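Local coordinates for protein CT263 (Chlamydia trachomatis, PDB 4QAS) that probably hydrolyses the N-glycosidic bond of a futalosine-type nucleoside in menaquinone synthesis, as a nucleosidase of the MTAN family, at residues Gly79-Asn84 against Glu135-Val140; Val96-Pro101 against Leu122-Ser127; Val105-Glu110 against Glu143-Ala148. The protein carries 1 engineered substitution. All coordinates share one frame; numbering follows the deposited sequence.

Contact 1. Residues Gly79-Asn84 against Glu135-Val140; sequences GAANPN and EHLQLV
G79 and V140 form the antiparallel hydrogen-bonded pair of this contact, G79 having no side chain to add. The N of G79 gives to O of V140 at 2.8 Å, and the N of V140 returns a bond of the same 2.8 Å to O of G79; both are noticeably bent at the hydrogen. One pair further on, A80 and L139 face each other as a non-hydrogen-bonded pair. Beyond it, N of A81 reaches O of Q138 at 2.9 Å in a nearly straight bond (175° at the hydrogen), so pairing persists where the chain is already leaving the strand. The O of G79 also takes a CA-H...O contact from CA of L139, 3.2 Å away.

These are the ends of strands 71-80 and 139-141, neighbours in the mixed sheet at the centre of the nucleoside phosphorylase-like fold of MTAN enzymes. On its other edge A80 shares backbone bonds with N166, the engineered position, and T168.

Apolar contacts gather round the methyl of A81. Its CB lies 3.8 Å from CB of L137 and 4.1 Å from CG2 of V140, a small apolar patch with L137 at its less buried end.

The polar work falls to N82. With CG anti to the backbone N (chi1 -174°), its amide turns OD1 back to N of N84, accepting at 2.8 Å and closing an Asx turn, and ND2 toward 135-140, giving to a water 2.7 Å away. That water donates in turn to the carbonyl oxygens of E135 and L137, joining the segments beyond the A81-Q138 bond; A81 also bonds the backbone of H134. Q138 sends its side chain elsewhere, OE1 accepting from the backbone N of Q121.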
loop_
_atom_site.group_PDB
_atom_site.type_symbol
_atom_site.label_atom_id
_atom_site.label_comp_id
_atom_site.label_asym_id
_atom_site.label_seq_id
_atom_site.Cartn_x
_atom_site.Cartn_y
_atom_site.Cartn_z
ATOM N N GLY A 79 -15.782 -14.529 7.969
ATOM C CA GLY A 79 -15.891 -15.103 9.298
ATOM C C GLY A 79 -15.060 -16.363 9.430
ATOM O O GLY A 79 -14.871 -17.111 8.478
ATOM N N ALA A 80 -14.576 -16.628 10.644
ATOM C CA ALA A 80 -13.863 -17.860 10.962
ATOM C C ALA A 80 -14.790 -18.778 11.738
ATOM O O ALA A 80 -15.251 -18.427 12.838
ATOM C CB ALA A 80 -12.630 -17.543 11.789
ATOM N N ALA A 81 -15.041 -19.958 11.184
ATOM C CA ALA A 81 -15.925 -20.934 11.790
ATOM C C ALA A 81 -15.162 -22.060 12.482
ATOM O O ALA A 81 -15.785 -23.030 12.939
ATOM C CB ALA A 81 -16.860 -21.504 10.709
ATOM N N ASN A 82 -13.836 -21.963 12.550
ATOM C CA ASN A 82 -12.997 -22.908 13.265
ATOM C C ASN A 82 -12.151 -22.061 14.203
ATOM O O ASN A 82 -11.508 -21.099 13.754
ATOM C CB ASN A 82 -12.103 -23.681 12.293
ATOM C CG ASN A 82 -11.323 -24.780 12.980
ATOM O OD1 ASN A 82 -10.753 -24.578 14.055
ATOM N ND2 ASN A 82 -11.312 -25.960 12.379
ATOM N N PRO A 83 -12.124 -22.375 15.507
ATOM C CA PRO A 83 -11.315 -21.569 16.438
ATOM C C PRO A 83 -9.822 -21.590 16.163
ATOM O O PRO A 83 -9.115 -20.734 16.704
ATOM C CB PRO A 83 -11.637 -22.201 17.791
ATOM C CG PRO A 83 -11.969 -23.639 17.467
ATOM C CD PRO A 83 -12.743 -23.534 16.185
ATOM N N ASN A 84 -9.321 -22.522 15.360
ATOM C CA ASN A 84 -7.888 -22.524 15.072
ATOM C C ASN A 84 -7.482 -21.505 14.014
ATOM O O ASN A 84 -6.296 -21.436 13.666
ATOM C CB ASN A 84 -7.387 -23.922 14.713
ATOM C CG ASN A 84 -7.882 -24.405 13.374
ATOM O OD1 ASN A 84 -8.286 -23.621 12.511
ATOM N ND2 ASN A 84 -7.828 -25.723 13.177
ATOM N N GLU A 135 -17.209 -28.201 12.356
ATOM C CA GLU A 135 -16.045 -29.052 12.156
ATOM C C GLU A 135 -15.500 -28.943 10.737
ATOM O O GLU A 135 -14.288 -29.070 10.531
ATOM C CB GLU A 135 -16.413 -30.503 12.478
ATOM N N HIS A 136 -16.364 -28.684 9.755
ATOM C CA HIS A 136 -16.004 -28.799 8.347
ATOM C C HIS A 136 -15.917 -27.460 7.625
ATOM O O HIS A 136 -15.745 -27.444 6.402
ATOM C CB HIS A 136 -16.991 -29.721 7.625
ATOM N N LEU A 137 -16.018 -26.339 8.333
ATOM C CA LEU A 137 -15.904 -25.027 7.716
ATOM C C LEU A 137 -14.639 -24.339 8.206
ATOM O O LEU A 137 -14.160 -24.585 9.321
ATOM C CB LEU A 137 -17.119 -24.146 8.033
ATOM C CG LEU A 137 -18.490 -24.680 7.602
ATOM C CD1 LEU A 137 -19.581 -23.654 7.914
ATOM C CD2 LEU A 137 -18.513 -25.048 6.121
ATOM N N GLN A 138 -14.087 -23.491 7.339
ATOM C CA GLN A 138 -12.934 -22.688 7.690
ATOM C C GLN A 138 -13.379 -21.234 7.652
ATOM O O GLN A 138 -13.885 -20.701 8.644
ATOM C CB GLN A 138 -11.731 -22.991 6.772
ATOM C CG GLN A 138 -11.116 -24.371 7.047
ATOM C CD GLN A 138 -9.958 -24.772 6.127
ATOM O OE1 GLN A 138 -9.384 -23.962 5.405
ATOM N NE2 GLN A 138 -9.608 -26.049 6.173
ATOM N N LEU A 139 -13.172 -20.553 6.536
ATOM C CA LEU A 139 -13.636 -19.194 6.349
ATOM C C LEU A 139 -15.005 -19.175 5.676
ATOM O O LEU A 139 -15.316 -20.033 4.846
ATOM C CB LEU A 139 -12.629 -18.413 5.499
ATOM C CG LEU A 139 -11.240 -18.285 6.118
ATOM C CD1 LEU A 139 -10.312 -17.598 5.115
ATOM C CD2 LEU A 139 -11.343 -17.459 7.405
ATOM N N VAL A 140 -15.809 -18.182 6.026
ATOM C CA VAL A 140 -17.179 -18.085 5.543
ATOM C C VAL A 140 -17.445 -16.651 5.127
ATOM O O VAL A 140 -17.238 -15.723 5.915
ATOM C CB VAL A 140 -18.198 -18.502 6.614
ATOM C CG1 VAL A 140 -19.613 -18.400 6.034
ATOM C CG2 VAL A 140 -17.900 -19.895 7.116
HETATM O O HOH W 1 -12.424 -26.599 10.056
#

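Contact 2. Residues Val96-Pro101 against Leu122-Ser127; sequences VKELTP and LTSVRS
V96 and L122 lie side by side, buried here, on the face that also carries E98 and S124, CG2 of V96 being 3.7 Å from CD2 of L122. The same methyl also touches OG of S124, a buried hydroxyl bonded to D141 and to the backbone N of F145. Beneath this packing the backbone bonds follow a regular parallel pattern: K97 straddles T123, its N giving to O of L122 at 2.9 Å and its O accepting from N of S124 at 2.7 Å. The next bond, N of L99 to O of S124, is longer at 3.2 Å.

Strands 90-99 and 119-124 are neighbours in the mixed sheet of this nucleosidase fold, and F145 and A148 of helix 144-153 close over V96.

On the opposite face, K97 bends at chi3 (-61°), which brings its CE to 3.3 Å from OG1 of T123, a carbon-oxygen approach; its NZ has a long, weak ion pair with E106.

The far end is looser and relies on water. NE of R126 gives to a water 2.9 Å away, lying in the guanidinium plane at its edge, and that water also bonds OE2 of E98 and OG1 of T100. E98 and R126 are thus linked at one remove, OE2 and NE 5.0 Å apart. A second water donates to O of L99 at 2.7 Å and accepts from N of R126.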
loop_
_atom_site.group_PDB
_atom_site.type_symbol
_atom_site.label_atom_id
_atom_site.label_comp_id
_atom_site.label_asym_id
_atom_site.label_seq_id
_atom_site.Cartn_x
_atom_site.Cartn_y
_atom_site.Cartn_z
ATOM N N VAL A 96 -13.701 -22.503 -3.258
ATOM C CA VAL A 96 -14.846 -21.857 -2.658
ATOM C C VAL A 96 -16.084 -22.701 -2.943
ATOM O O VAL A 96 -16.290 -23.159 -4.083
ATOM C CB VAL A 96 -14.994 -20.410 -3.156
ATOM C CG1 VAL A 96 -15.101 -20.340 -4.679
ATOM C CG2 VAL A 96 -16.147 -19.732 -2.462
ATOM N N LYS A 97 -16.884 -22.921 -1.918
ATOM C CA LYS A 97 -18.122 -23.692 -2.004
ATOM C C LYS A 97 -19.275 -22.748 -1.727
ATOM O O LYS A 97 -19.239 -22.017 -0.735
ATOM C CB LYS A 97 -18.175 -24.743 -0.884
ATOM C CG LYS A 97 -17.215 -25.910 -0.954
ATOM C CD LYS A 97 -17.543 -26.937 0.146
ATOM C CE LYS A 97 -17.427 -26.338 1.549
ATOM N NZ LYS A 97 -17.694 -27.315 2.643
ATOM N N GLU A 98 -20.314 -22.777 -2.557
ATOM C CA GLU A 98 -21.599 -22.199 -2.178
ATOM C C GLU A 98 -22.380 -23.288 -1.469
ATOM O O GLU A 98 -22.458 -24.430 -1.957
ATOM C CB GLU A 98 -22.379 -21.709 -3.393
ATOM C CG GLU A 98 -23.725 -21.031 -3.056
ATOM C CD GLU A 98 -23.575 -19.611 -2.498
ATOM O OE1 GLU A 98 -22.678 -18.878 -2.955
ATOM O OE2 GLU A 98 -24.357 -19.217 -1.604
ATOM N N LEU A 99 -22.984 -22.946 -0.353
ATOM C CA LEU A 99 -23.790 -23.891 0.389
ATOM C C LEU A 99 -25.184 -23.307 0.564
ATOM O O LEU A 99 -25.335 -22.148 0.980
ATOM C CB LEU A 99 -23.160 -24.160 1.751
ATOM C CG LEU A 99 -23.940 -25.024 2.716
ATOM C CD1 LEU A 99 -24.118 -26.430 2.202
ATOM C CD2 LEU A 99 -23.227 -25.059 4.071
ATOM N N THR A 100 -26.208 -24.134 0.281
ATOM C CA THR A 100 -27.620 -23.830 0.500
ATOM C C THR A 100 -28.089 -24.597 1.731
ATOM O O THR A 100 -28.325 -25.811 1.653
ATOM C CB THR A 100 -28.454 -24.224 -0.728
ATOM O OG1 THR A 100 -27.999 -23.451 -1.842
ATOM C CG2 THR A 100 -29.937 -23.964 -0.489
ATOM N N PRO A 101 -28.261 -23.948 2.890
ATOM C CA PRO A 101 -28.528 -24.719 4.111
ATOM C C PRO A 101 -29.841 -25.477 4.090
ATOM O O PRO A 101 -29.944 -26.538 4.724
ATOM C CB PRO A 101 -28.496 -23.645 5.203
ATOM C CG PRO A 101 -27.602 -22.576 4.666
ATOM C CD PRO A 101 -27.917 -22.548 3.190
ATOM N N LEU A 122 -12.958 -21.684 1.563
ATOM C CA LEU A 122 -13.987 -20.669 1.765
ATOM C C LEU A 122 -15.338 -21.293 1.458
ATOM O O LEU A 122 -15.477 -22.045 0.494
ATOM C CB LEU A 122 -13.759 -19.519 0.818
ATOM C CG LEU A 122 -14.731 -18.348 0.923
ATOM C CD1 LEU A 122 -14.672 -17.676 2.310
ATOM C CD2 LEU A 122 -14.432 -17.375 -0.161
ATOM N N THR A 123 -16.330 -21.003 2.292
ATOM C CA THR A 123 -17.720 -21.309 2.008
ATOM C C THR A 123 -18.479 -20.004 1.948
ATOM O O THR A 123 -18.300 -19.152 2.818
ATOM C CB THR A 123 -18.312 -22.183 3.091
ATOM O OG1 THR A 123 -17.622 -23.425 3.096
ATOM C CG2 THR A 123 -19.776 -22.473 2.835
ATOM N N SER A 124 -19.324 -19.863 0.932
ATOM C CA SER A 124 -20.154 -18.681 0.735
ATOM C C SER A 124 -21.587 -19.046 1.055
ATOM O O SER A 124 -22.091 -20.060 0.569
ATOM C CB SER A 124 -20.103 -18.186 -0.712
ATOM O OG SER A 124 -18.791 -17.802 -1.081
ATOM N N VAL A 125 -22.226 -18.228 1.879
ATOM C CA VAL A 125 -23.631 -18.426 2.194
ATOM C C VAL A 125 -24.337 -17.081 2.174
ATOM O O VAL A 125 -23.744 -16.049 2.493
ATOM C CB VAL A 125 -23.814 -19.118 3.555
ATOM C CG1 VAL A 125 -23.345 -20.573 3.484
ATOM C CG2 VAL A 125 -23.098 -18.356 4.612
ATOM N N ARG A 126 -25.620 -17.112 1.822
ATOM C CA ARG A 126 -26.369 -15.876 1.632
ATOM C C ARG A 126 -26.548 -15.138 2.951
ATOM O O ARG A 126 -26.342 -13.923 3.028
ATOM C CB ARG A 126 -27.710 -16.195 0.965
ATOM C CG ARG A 126 -27.540 -16.890 -0.392
ATOM C CD ARG A 126 -28.843 -17.425 -0.974
ATOM N NE ARG A 126 -29.166 -18.763 -0.477
ATOM C CZ ARG A 126 -30.077 -19.039 0.452
ATOM N NH1 ARG A 126 -30.800 -18.077 1.016
ATOM N NH2 ARG A 126 -30.276 -20.296 0.811
ATOM N N SER A 127 -26.886 -15.841 3.979
ATOM C CA SER A 127 -27.056 -15.274 5.305
ATOM C C SER A 127 -25.787 -15.477 6.119
ATOM O O SER A 127 -25.209 -16.568 6.097
ATOM C CB SER A 127 -28.214 -15.966 6.020
ATOM O OG SER A 127 -29.421 -15.782 5.307
HETATM O O HOH W 2 -27.288 -20.694 -1.580
HETATM O O HOH W 3 -26.733 -19.886 1.379
#

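Contact 3. Residues Val105-Glu110 against Glu143-Ala148; sequences VEEELE and EGFFIA
The ring of F145 receives the side chain of E107 over one face, with CG of E107 above it, while the backbone carbon C of E108 lies in the ring plane at its edge. L109 approaches obliquely, CG standing 3.8 Å from CE2 of F145. E107 is poorly ordered, and the close placement of its carboxylate end over the ring is doubtful.

F145 reaches the strand because its CG is anti to the backbone N (chi1 -176°), which extends the ring out from the helix. One turn later, CB of A148 comes within 4.3 Å of CD1 of L109, so L109 touches F145 and A148, three residues apart and thus on the same side of the helix. The contact rests on van der Waals packing, chiefly of F145 with L109, and has no hydrogen bond between the segments.

The axes of the short segments 106-110 and 144-148 come within 9.2 Å, at 60°, an alpha/beta layering in which a helix packs on the sheet, as in the nucleoside phosphorylase-like fold.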
loop_
_atom_site.group_PDB
_atom_site.type_symbol
_atom_site.label_atom_id
_atom_site.label_comp_id
_atom_site.label_asym_id
_atom_site.label_seq_id
_atom_site.Cartn_x
_atom_site.Cartn_y
_atom_site.Cartn_z
ATOM N N VAL A 105 -27.437 -28.700 -0.524
ATOM C CA VAL A 105 -26.793 -28.801 -1.827
ATOM C C VAL A 105 -25.655 -27.794 -1.905
ATOM O O VAL A 105 -25.746 -26.658 -1.418
ATOM C CB VAL A 105 -27.823 -28.621 -2.954
ATOM C CG1 VAL A 105 -27.138 -28.649 -4.322
ATOM C CG2 VAL A 105 -28.860 -29.684 -2.873
ATOM N N GLU A 106 -24.547 -28.245 -2.486
ATOM C CA GLU A 106 -23.344 -27.447 -2.613
ATOM C C GLU A 106 -22.876 -27.433 -4.054
ATOM O O GLU A 106 -23.157 -28.344 -4.845
ATOM C CB GLU A 106 -22.172 -28.033 -1.781
ATOM C CG GLU A 106 -22.424 -28.221 -0.306
ATOM C CD GLU A 106 -21.186 -28.721 0.433
ATOM O OE1 GLU A 106 -20.208 -29.125 -0.234
ATOM O OE2 GLU A 106 -21.185 -28.706 1.681
ATOM N N GLU A 107 -22.166 -26.377 -4.397
ATOM C CA GLU A 107 -21.345 -26.330 -5.584
ATOM C C GLU A 107 -19.968 -25.881 -5.115
ATOM O O GLU A 107 -19.824 -25.338 -4.010
ATOM C CB GLU A 107 -21.942 -25.386 -6.640
ATOM C CG GLU A 107 -22.426 -24.048 -6.109
ATOM C CD GLU A 107 -23.172 -23.238 -7.165
ATOM O OE1 GLU A 107 -23.098 -23.599 -8.359
ATOM O OE2 GLU A 107 -23.827 -22.238 -6.800
ATOM N N GLU A 108 -18.952 -26.134 -5.916
ATOM C CA GLU A 108 -17.597 -25.806 -5.495
ATOM C C GLU A 108 -16.739 -25.536 -6.708
ATOM O O GLU A 108 -16.848 -26.242 -7.720
ATOM C CB GLU A 108 -16.987 -26.943 -4.659
ATOM C CG GLU A 108 -15.658 -26.578 -4.010
ATOM C CD GLU A 108 -15.070 -27.711 -3.166
ATOM O OE1 GLU A 108 -13.915 -27.595 -2.703
ATOM O OE2 GLU A 108 -15.767 -28.735 -2.989
ATOM N N LEU A 109 -15.893 -24.514 -6.617
ATOM C CA LEU A 109 -14.950 -24.169 -7.658
ATOM C C LEU A 109 -13.577 -23.916 -7.075
ATOM O O LEU A 109 -13.438 -23.268 -6.031
ATOM C CB LEU A 109 -15.379 -22.925 -8.406
ATOM C CG LEU A 109 -16.560 -23.075 -9.359
ATOM C CD1 LEU A 109 -16.940 -21.671 -9.838
ATOM C CD2 LEU A 109 -16.257 -23.997 -10.513
ATOM N N GLU A 110 -12.560 -24.383 -7.779
ATOM C CA GLU A 110 -11.197 -24.028 -7.449
ATOM C C GLU A 110 -10.949 -22.562 -7.801
ATOM O O GLU A 110 -11.505 -22.021 -8.766
ATOM C CB GLU A 110 -10.218 -24.900 -8.228
ATOM C CG GLU A 110 -8.845 -24.985 -7.582
ATOM C CD GLU A 110 -8.838 -25.861 -6.323
ATOM O OE1 GLU A 110 -7.800 -25.888 -5.618
ATOM O OE2 GLU A 110 -9.833 -26.559 -6.076
ATOM N N GLU A 143 -20.009 -13.499 -0.855
ATOM C CA GLU A 143 -19.956 -13.257 -2.292
ATOM C C GLU A 143 -18.908 -14.058 -3.054
ATOM O O GLU A 143 -18.925 -14.024 -4.283
ATOM C CB GLU A 143 -19.702 -11.758 -2.559
ATOM C CG GLU A 143 -20.775 -10.836 -2.030
ATOM C CD GLU A 143 -22.127 -11.056 -2.681
ATOM O OE1 GLU A 143 -22.186 -11.707 -3.743
ATOM O OE2 GLU A 143 -23.146 -10.592 -2.118
ATOM N N GLY A 144 -18.022 -14.779 -2.382
ATOM C CA GLY A 144 -16.901 -15.392 -3.075
ATOM C C GLY A 144 -17.299 -16.364 -4.166
ATOM O O GLY A 144 -16.770 -16.316 -5.277
ATOM N N PHE A 145 -18.231 -17.274 -3.878
ATOM C CA PHE A 145 -18.578 -18.239 -4.911
ATOM C C PHE A 145 -19.204 -17.541 -6.117
ATOM O O PHE A 145 -18.863 -17.828 -7.262
ATOM C CB PHE A 145 -19.512 -19.338 -4.425
ATOM C CG PHE A 145 -19.761 -20.353 -5.494
ATOM C CD1 PHE A 145 -20.763 -20.162 -6.418
ATOM C CD2 PHE A 145 -18.943 -21.465 -5.633
ATOM C CE1 PHE A 145 -20.955 -21.040 -7.429
ATOM C CE2 PHE A 145 -19.140 -22.372 -6.625
ATOM C CZ PHE A 145 -20.160 -22.170 -7.542
ATOM N N PHE A 146 -20.149 -16.620 -5.862
ATOM C CA PHE A 146 -20.766 -15.856 -6.933
ATOM C C PHE A 146 -19.717 -15.234 -7.843
ATOM O O PHE A 146 -19.820 -15.323 -9.067
ATOM C CB PHE A 146 -21.663 -14.780 -6.315
ATOM C CG PHE A 146 -22.173 -13.772 -7.304
ATOM C CD1 PHE A 146 -23.024 -14.173 -8.305
ATOM C CD2 PHE A 146 -21.794 -12.433 -7.241
ATOM C CE1 PHE A 146 -23.519 -13.286 -9.240
ATOM C CE2 PHE A 146 -22.286 -11.526 -8.182
ATOM C CZ PHE A 146 -23.149 -11.963 -9.183
ATOM N N ILE A 147 -18.680 -14.636 -7.253
ATOM C CA ILE A 147 -17.674 -13.953 -8.056
ATOM C C ILE A 147 -16.866 -14.959 -8.864
ATOM O O ILE A 147 -16.602 -14.747 -10.046
ATOM C CB ILE A 147 -16.775 -13.094 -7.150
ATOM C CG1 ILE A 147 -17.605 -11.981 -6.501
ATOM C CG2 ILE A 147 -15.618 -12.506 -7.959
ATOM C CD1 ILE A 147 -16.925 -11.293 -5.332
ATOM N N ALA A 148 -16.419 -16.048 -8.218
ATOM C CA ALA A 148 -15.633 -17.051 -8.938
ATOM C C ALA A 148 -16.425 -17.640 -10.092
ATOM O O ALA A 148 -15.875 -17.918 -11.168
ATOM C CB ALA A 148 -15.205 -18.173 -8.002
#

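How the contacts relate
All three contacts build on one mixed sheet. Contacts 1 and 2 join strands edge to edge, antiparallel in one and parallel in the other, and they meet directly where O of L139 and N of T123 probably hydrogen-bond. Contact 3 instead lays a helix against the sheet, and strand 106-110 borders contact 2, N of V96 probably bonding O of L109. Contact 1 is buried; contacts 2 and 3 are partly buried, with exposed residues such as R126 and E107. Chemistry follows place: backbone bonds dominate contacts 1 and 2, with waters bridging beyond them, and contact 3 depends on an aromatic ring and aliphatic groups. S124 ties contact 2 to the helix of contact 3.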